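Local structure of putative uncharacterized protein (Aquifex aeolicus, 3ME7) at residues A[36-49]-A[79-91]. The protein is a thioredoxin-fold protein of the SCO1/2 family with a redox-active disulfide, and probably serves electron transport and binds copper. Numbering follows the deposited sequence. Where two conformers were deposited one is given.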
loop_
_atom_site.group_PDB
_atom_site.type_symbol
_atom_site.label_atom_id
_atom_site.label_comp_id
_atom_site.label_asym_id
_atom_site.label_seq_id
_atom_site.Cartn_x
_atom_site.Cartn_y
_atom_site.Cartn_z
ATOM N N ILE A 36 -0.258 7.274 0.466
ATOM C CA ILE A 36 -0.324 8.546 -0.251
ATOM C C ILE A 36 -1.224 9.489 0.563
ATOM O O ILE A 36 -1.708 9.110 1.629
ATOM C CB ILE A 36 -0.860 8.373 -1.716
ATOM C CG1 ILE A 36 -2.209 7.623 -1.755
ATOM C CG2 ILE A 36 0.187 7.636 -2.590
ATOM C CD1 ILE A 36 -3.415 8.423 -1.436
ATOM N N TYR A 37 -1.452 10.708 0.074
ATOM C CA TYR A 37 -2.636 11.456 0.521
ATOM C C TYR A 37 -3.326 12.076 -0.686
ATOM O O TYR A 37 -2.692 12.271 -1.714
ATOM C CB TYR A 37 -2.345 12.486 1.624
ATOM C CG TYR A 37 -1.343 13.569 1.302
ATOM C CD1 TYR A 37 0.022 13.294 1.232
ATOM C CD2 TYR A 37 -1.756 14.888 1.140
ATOM C CE1 TYR A 37 0.934 14.287 0.988
ATOM C CE2 TYR A 37 -0.839 15.896 0.883
ATOM C CZ TYR A 37 0.497 15.586 0.806
ATOM O OH TYR A 37 1.413 16.577 0.545
ATOM N N THR A 38 -4.626 12.335 -0.572
ATOM C CA THR A 38 -5.436 12.554 -1.783
ATOM C C THR A 38 -5.221 13.921 -2.412
ATOM O O THR A 38 -5.435 14.088 -3.612
ATOM C CB THR A 38 -6.951 12.234 -1.607
ATOM O OG1 THR A 38 -7.582 13.207 -0.767
ATOM C CG2 THR A 38 -7.163 10.824 -1.052
ATOM N N HIS A 39 -4.784 14.884 -1.605
ATOM C CA HIS A 39 -4.503 16.221 -2.113
ATOM C C HIS A 39 -3.026 16.400 -2.448
ATOM O O HIS A 39 -2.572 17.505 -2.693
ATOM C CB HIS A 39 -4.973 17.281 -1.123
ATOM C CG HIS A 39 -6.455 17.323 -0.952
ATOM N ND1 HIS A 39 -7.291 17.925 -1.869
ATOM C CD2 HIS A 39 -7.253 16.853 0.036
ATOM C CE1 HIS A 39 -8.543 17.811 -1.459
ATOM N NE2 HIS A 39 -8.548 17.167 -0.304
ATOM N N CYS A 40 -2.288 15.290 -2.488
ATOM C CA CYS A 40 -0.846 15.291 -2.733
ATOM C C CYS A 40 -0.576 15.492 -4.228
ATOM O O CYS A 40 -0.858 14.615 -5.049
ATOM C CB CYS A 40 -0.305 13.951 -2.241
ATOM S SG CYS A 40 1.461 13.523 -2.341
ATOM N N ARG A 41 -0.043 16.653 -4.585
ATOM C CA ARG A 41 0.229 16.928 -5.999
ATOM C C ARG A 41 1.688 16.755 -6.411
ATOM O O ARG A 41 2.023 16.917 -7.588
ATOM C CB ARG A 41 -0.301 18.304 -6.403
ATOM C CG ARG A 41 -1.792 18.271 -6.722
ATOM C CD ARG A 41 -2.313 19.609 -7.168
ATOM N NE ARG A 41 -2.104 20.647 -6.155
ATOM C CZ ARG A 41 -1.375 21.748 -6.336
ATOM N NH1 ARG A 41 -0.776 21.984 -7.499
ATOM N NH2 ARG A 41 -1.249 22.625 -5.349
ATOM N N ALA A 42 2.544 16.411 -5.453
ATOM C CA ALA A 42 3.979 16.289 -5.723
ATOM C C ALA A 42 4.426 14.842 -5.940
ATOM O O ALA A 42 4.463 14.361 -7.072
ATOM C CB ALA A 42 4.801 16.973 -4.608
ATOM N N ALA A 43 4.753 14.139 -4.863
ATOM C CA ALA A 43 5.310 12.799 -4.986
ATOM C C ALA A 43 4.253 11.750 -5.288
ATOM O O ALA A 43 4.529 10.792 -6.027
ATOM C CB ALA A 43 6.093 12.412 -3.726
ATOM N N CYS A 44 3.049 11.919 -4.738
ATOM C CA CYS A 44 2.042 10.851 -4.826
ATOM C C CYS A 44 1.531 10.569 -6.246
ATOM O O CYS A 44 1.315 9.399 -6.572
ATOM C CB CYS A 44 0.887 11.024 -3.839
ATOM S SG CYS A 44 1.400 11.460 -2.168
ATOM N N PRO A 45 1.341 11.611 -7.090
ATOM C CA PRO A 45 1.042 11.267 -8.487
ATOM C C PRO A 45 2.175 10.469 -9.112
ATOM O O PRO A 45 1.924 9.579 -9.911
ATOM C CB PRO A 45 0.881 12.639 -9.180
ATOM C CG PRO A 45 0.550 13.587 -8.075
ATOM C CD PRO A 45 1.299 13.067 -6.872
ATOM N N LEU A 46 3.420 10.776 -8.754
ATOM C CA LEU A 46 4.552 10.041 -9.322
ATOM C C LEU A 46 4.523 8.569 -8.885
ATOM O O LEU A 46 4.658 7.670 -9.709
ATOM C CB LEU A 46 5.884 10.713 -8.968
ATOM C CG LEU A 46 6.010 12.190 -9.372
ATOM C CD1 LEU A 46 7.421 12.693 -9.079
ATOM C CD2 LEU A 46 5.669 12.359 -10.850
ATOM N N ILE A 47 4.311 8.341 -7.598
ATOM C CA ILE A 47 4.242 6.987 -7.045
ATOM C C ILE A 47 3.122 6.187 -7.708
ATOM O O ILE A 47 3.339 5.069 -8.173
ATOM C CB ILE A 47 4.016 7.012 -5.513
ATOM C CG1 ILE A 47 5.256 7.595 -4.812
ATOM C CG2 ILE A 47 3.678 5.603 -5.002
ATOM C CD1 ILE A 47 5.028 8.013 -3.355
ATOM N N THR A 48 1.932 6.787 -7.776
ATOM C CA THR A 48 0.765 6.065 -8.284
ATOM C C THR A 48 0.912 5.804 -9.782
ATOM O O THR A 48 0.633 4.702 -10.247
ATOM C CB THR A 48 -0.536 6.802 -7.935
ATOM O OG1 THR A 48 -0.575 7.002 -6.510
ATOM C CG2 THR A 48 -1.734 5.981 -8.338
ATOM N N LYS A 49 1.373 6.809 -10.532
ATOM C CA LYS A 49 1.618 6.630 -11.967
ATOM C C LYS A 49 2.693 5.572 -12.203
ATOM O O LYS A 49 2.584 4.775 -13.135
ATOM C CB LYS A 49 2.045 7.954 -12.610
ATOM C CG LYS A 49 0.922 8.964 -12.709
ATOM C CD LYS A 49 1.452 10.314 -13.157
ATOM C CE LYS A 49 0.309 11.308 -13.268
ATOM N NZ LYS A 49 0.765 12.528 -13.954
ATOM N N GLU A 79 -15.386 10.543 0.176
ATOM C CA GLU A 79 -15.439 11.398 -1.006
ATOM C C GLU A 79 -14.044 11.614 -1.611
ATOM O O GLU A 79 -13.852 11.480 -2.821
ATOM C CB GLU A 79 -16.090 12.734 -0.609
ATOM C CG GLU A 79 -16.145 13.803 -1.681
ATOM C CD GLU A 79 -16.804 15.081 -1.178
ATOM O OE1 GLU A 79 -16.178 15.812 -0.371
ATOM O OE2 GLU A 79 -17.943 15.358 -1.593
ATOM N N ASP A 80 -13.085 11.928 -0.744
ATOM C CA ASP A 80 -11.700 12.155 -1.170
ATOM C C ASP A 80 -11.062 10.931 -1.823
ATOM O O ASP A 80 -10.401 11.062 -2.859
ATOM C CB ASP A 80 -10.830 12.611 -0.003
ATOM C CG ASP A 80 -11.217 13.975 0.517
ATOM O OD1 ASP A 80 -11.370 14.913 -0.290
ATOM O OD2 ASP A 80 -11.366 14.118 1.738
ATOM N N ILE A 81 -11.234 9.755 -1.212
ATOM C CA ILE A 81 -10.605 8.560 -1.780
ATOM C C ILE A 81 -11.290 8.079 -3.058
ATOM O O ILE A 81 -10.631 7.524 -3.936
ATOM C CB ILE A 81 -10.386 7.414 -0.757
ATOM C CG1 ILE A 81 -11.690 7.003 -0.064
ATOM C CG2 ILE A 81 -9.278 7.794 0.231
ATOM C CD1 ILE A 81 -11.548 5.689 0.704
ATOM N N LYS A 82 -12.603 8.287 -3.149
ATOM C CA LYS A 82 -13.344 8.007 -4.377
ATOM C C LYS A 82 -12.838 8.885 -5.525
ATOM O O LYS A 82 -12.647 8.407 -6.647
ATOM C CB LYS A 82 -14.845 8.217 -4.154
ATOM C CG LYS A 82 -15.712 7.792 -5.334
ATOM C CD LYS A 82 -15.423 6.355 -5.697
ATOM C CE LYS A 82 -16.125 5.942 -6.977
ATOM N NZ LYS A 82 -15.586 4.657 -7.491
ATOM N N ARG A 83 -12.636 10.168 -5.240
ATOM C CA ARG A 83 -12.046 11.091 -6.228
ATOM C C ARG A 83 -10.654 10.600 -6.694
ATOM O O ARG A 83 -10.364 10.556 -7.895
ATOM C CB ARG A 83 -11.967 12.502 -5.637
ATOM C CG ARG A 83 -11.682 13.626 -6.659
ATOM C CD ARG A 83 -11.419 14.976 -5.958
ATOM N NE ARG A 83 -10.209 14.902 -5.138
ATOM C CZ ARG A 83 -10.162 15.068 -3.817
ATOM N NH1 ARG A 83 -11.259 15.348 -3.127
ATOM N NH2 ARG A 83 -9.008 14.933 -3.182
ATOM N N PHE A 84 -9.824 10.177 -5.740
ATOM C CA PHE A 84 -8.490 9.646 -6.056
ATOM C C PHE A 84 -8.574 8.397 -6.943
ATOM O O PHE A 84 -7.858 8.296 -7.935
ATOM C CB PHE A 84 -7.714 9.359 -4.760
ATOM C CG PHE A 84 -6.263 9.009 -4.975
ATOM C CD1 PHE A 84 -5.880 7.684 -5.237
ATOM C CD2 PHE A 84 -5.279 9.991 -4.896
ATOM C CE1 PHE A 84 -4.532 7.360 -5.447
ATOM C CE2 PHE A 84 -3.929 9.664 -5.088
ATOM C CZ PHE A 84 -3.571 8.351 -5.361
ATOM N N GLN A 85 -9.481 7.475 -6.603
ATOM C CA GLN A 85 -9.643 6.231 -7.362
ATOM C C GLN A 85 -9.976 6.510 -8.822
ATOM O O GLN A 85 -9.373 5.938 -9.733
ATOM C CB GLN A 85 -10.741 5.367 -6.744
ATOM C CG GLN A 85 -10.968 4.051 -7.500
ATOM C CD GLN A 85 -12.366 3.515 -7.353
ATOM O OE1 GLN A 85 -13.131 3.979 -6.512
ATOM N NE2 GLN A 85 -12.729 2.549 -8.202
ATOM N N LYS A 86 -10.935 7.407 -9.026
ATOM C CA LYS A 86 -11.384 7.752 -10.371
ATOM C C LYS A 86 -10.286 8.482 -11.124
ATOM O O LYS A 86 -10.098 8.251 -12.321
ATOM C CB LYS A 86 -12.642 8.613 -10.303
ATOM C CG LYS A 86 -13.908 7.842 -9.972
ATOM C CD LYS A 86 -15.152 8.672 -10.285
ATOM C CE LYS A 86 -16.427 7.867 -10.108
ATOM N NZ LYS A 86 -17.535 8.457 -10.903
ATOM N N GLU A 87 -9.556 9.344 -10.412
ATOM C CA GLU A 87 -8.471 10.127 -11.004
ATOM C C GLU A 87 -7.456 9.236 -11.716
ATOM O O GLU A 87 -7.016 9.540 -12.836
ATOM C CB GLU A 87 -7.771 10.960 -9.936
ATOM C CG GLU A 87 -6.650 11.837 -10.471
ATOM C CD GLU A 87 -6.182 12.839 -9.460
ATOM O OE1 GLU A 87 -6.997 13.258 -8.595
ATOM O OE2 GLU A 87 -4.997 13.227 -9.533
ATOM N N TYR A 88 -7.101 8.127 -11.075
ATOM C CA TYR A 88 -6.036 7.282 -11.589
ATOM C C TYR A 88 -6.560 6.040 -12.305
ATOM O O TYR A 88 -5.776 5.189 -12.707
ATOM C CB TYR A 88 -5.042 6.929 -10.469
ATOM C CG TYR A 88 -4.248 8.128 -9.982
ATOM C CD1 TYR A 88 -3.092 8.546 -10.651
ATOM C CD2 TYR A 88 -4.661 8.858 -8.871
ATOM C CE1 TYR A 88 -2.367 9.645 -10.217
ATOM C CE2 TYR A 88 -3.946 9.968 -8.435
ATOM C CZ TYR A 88 -2.804 10.352 -9.112
ATOM O OH TYR A 88 -2.094 11.433 -8.660
ATOM N N GLY A 89 -7.883 5.956 -12.474
ATOM C CA GLY A 89 -8.494 4.844 -13.193
ATOM C C GLY A 89 -8.340 3.508 -12.492
ATOM O O GLY A 89 -8.349 2.446 -13.128
ATOM N N ILE A 90 -8.192 3.570 -11.173
ATOM C CA ILE A 90 -8.021 2.372 -10.347
ATOM C C ILE A 90 -9.348 1.598 -10.264
ATOM O O ILE A 90 -10.393 2.197 -10.058
ATOM C CB ILE A 90 -7.429 2.771 -8.954
ATOM C CG1 ILE A 90 -5.973 3.222 -9.114
ATOM C CG2 ILE A 90 -7.545 1.630 -7.926
ATOM C CD1 ILE A 90 -5.432 4.018 -7.936
ATOM N N ASP A 91 -9.291 0.275 -10.426
ATOM C CA ASP A 91 -10.520 -0.527 -10.543
ATOM C C ASP A 91 -11.341 -0.517 -9.259
ATOM O O ASP A 91 -12.569 -0.530 -9.296
ATOM C CB ASP A 91 -10.206 -1.970 -10.978
ATOM C CG ASP A 91 -9.790 -2.849 -9.815
ATOM O OD1 ASP A 91 -10.623 -3.616 -9.321
ATOM O OD2 ASP A 91 -8.655 -2.757 -9.356
HETATM O O HOH W 1 -7.462 13.299 -5.931
HETATM O O HOH W 2 -11.169 17.488 0.543
HETATM O O HOH W 3 -2.930 12.909 -6.305
#
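F84 and Y88, four residues apart along the chain at the C-terminal part of helix 78-87, pack against the loop and helix of 36-49, which carry the CxxxC motif of this SCO-type thioredoxin fold. Within that motif C40 and C44, predicted copper ligands, are joined here as a disulfide.

Apolar and CH-pi packing does most of the work. I36 CD1 sits over one face of the F84 ring, 4.0 Å from its centroid, while Y88 CE2 lies over the opposite face. T48 comes in at the ring's edge, OG1 3.5 Å from F84 CZ. The same threonine sends its methyl, anti to the backbone N (OG1 chi1 -55°), over the Y88 ring, with CG2 3.9 Å from the centroid; E87 CG backs the other face. At the far end of this ring, OH rests on P45, 3.1 Å from CA. Toward the N-terminus of the helix, T38 CG2 meets I81 CG2 and F84 CB. Behind all this, I36 and F84 both lean on T69 of central strand 66-71, so the helix is seated against the sheet as well as the motif.

The polar contacts gather round H39 and R83. R83 NH2 lies over one face of the H39 imidazole, 3.4 Å from CE1, the guanidinium turned 37° from the ring. R83 NH1 makes a salt bridge to D80 OD1, which helps hold the guanidinium over the ring; a water joins that same oxygen to H39 NE2. Another water links T38 O with R83 NE and E87 OE1.

A leucine in place of Y88 would probably leave the T48 methyl without its aromatic face and break the water link to the motif. In that link, one water donates to C40 O and lies 2.9 Å from Y88 OH.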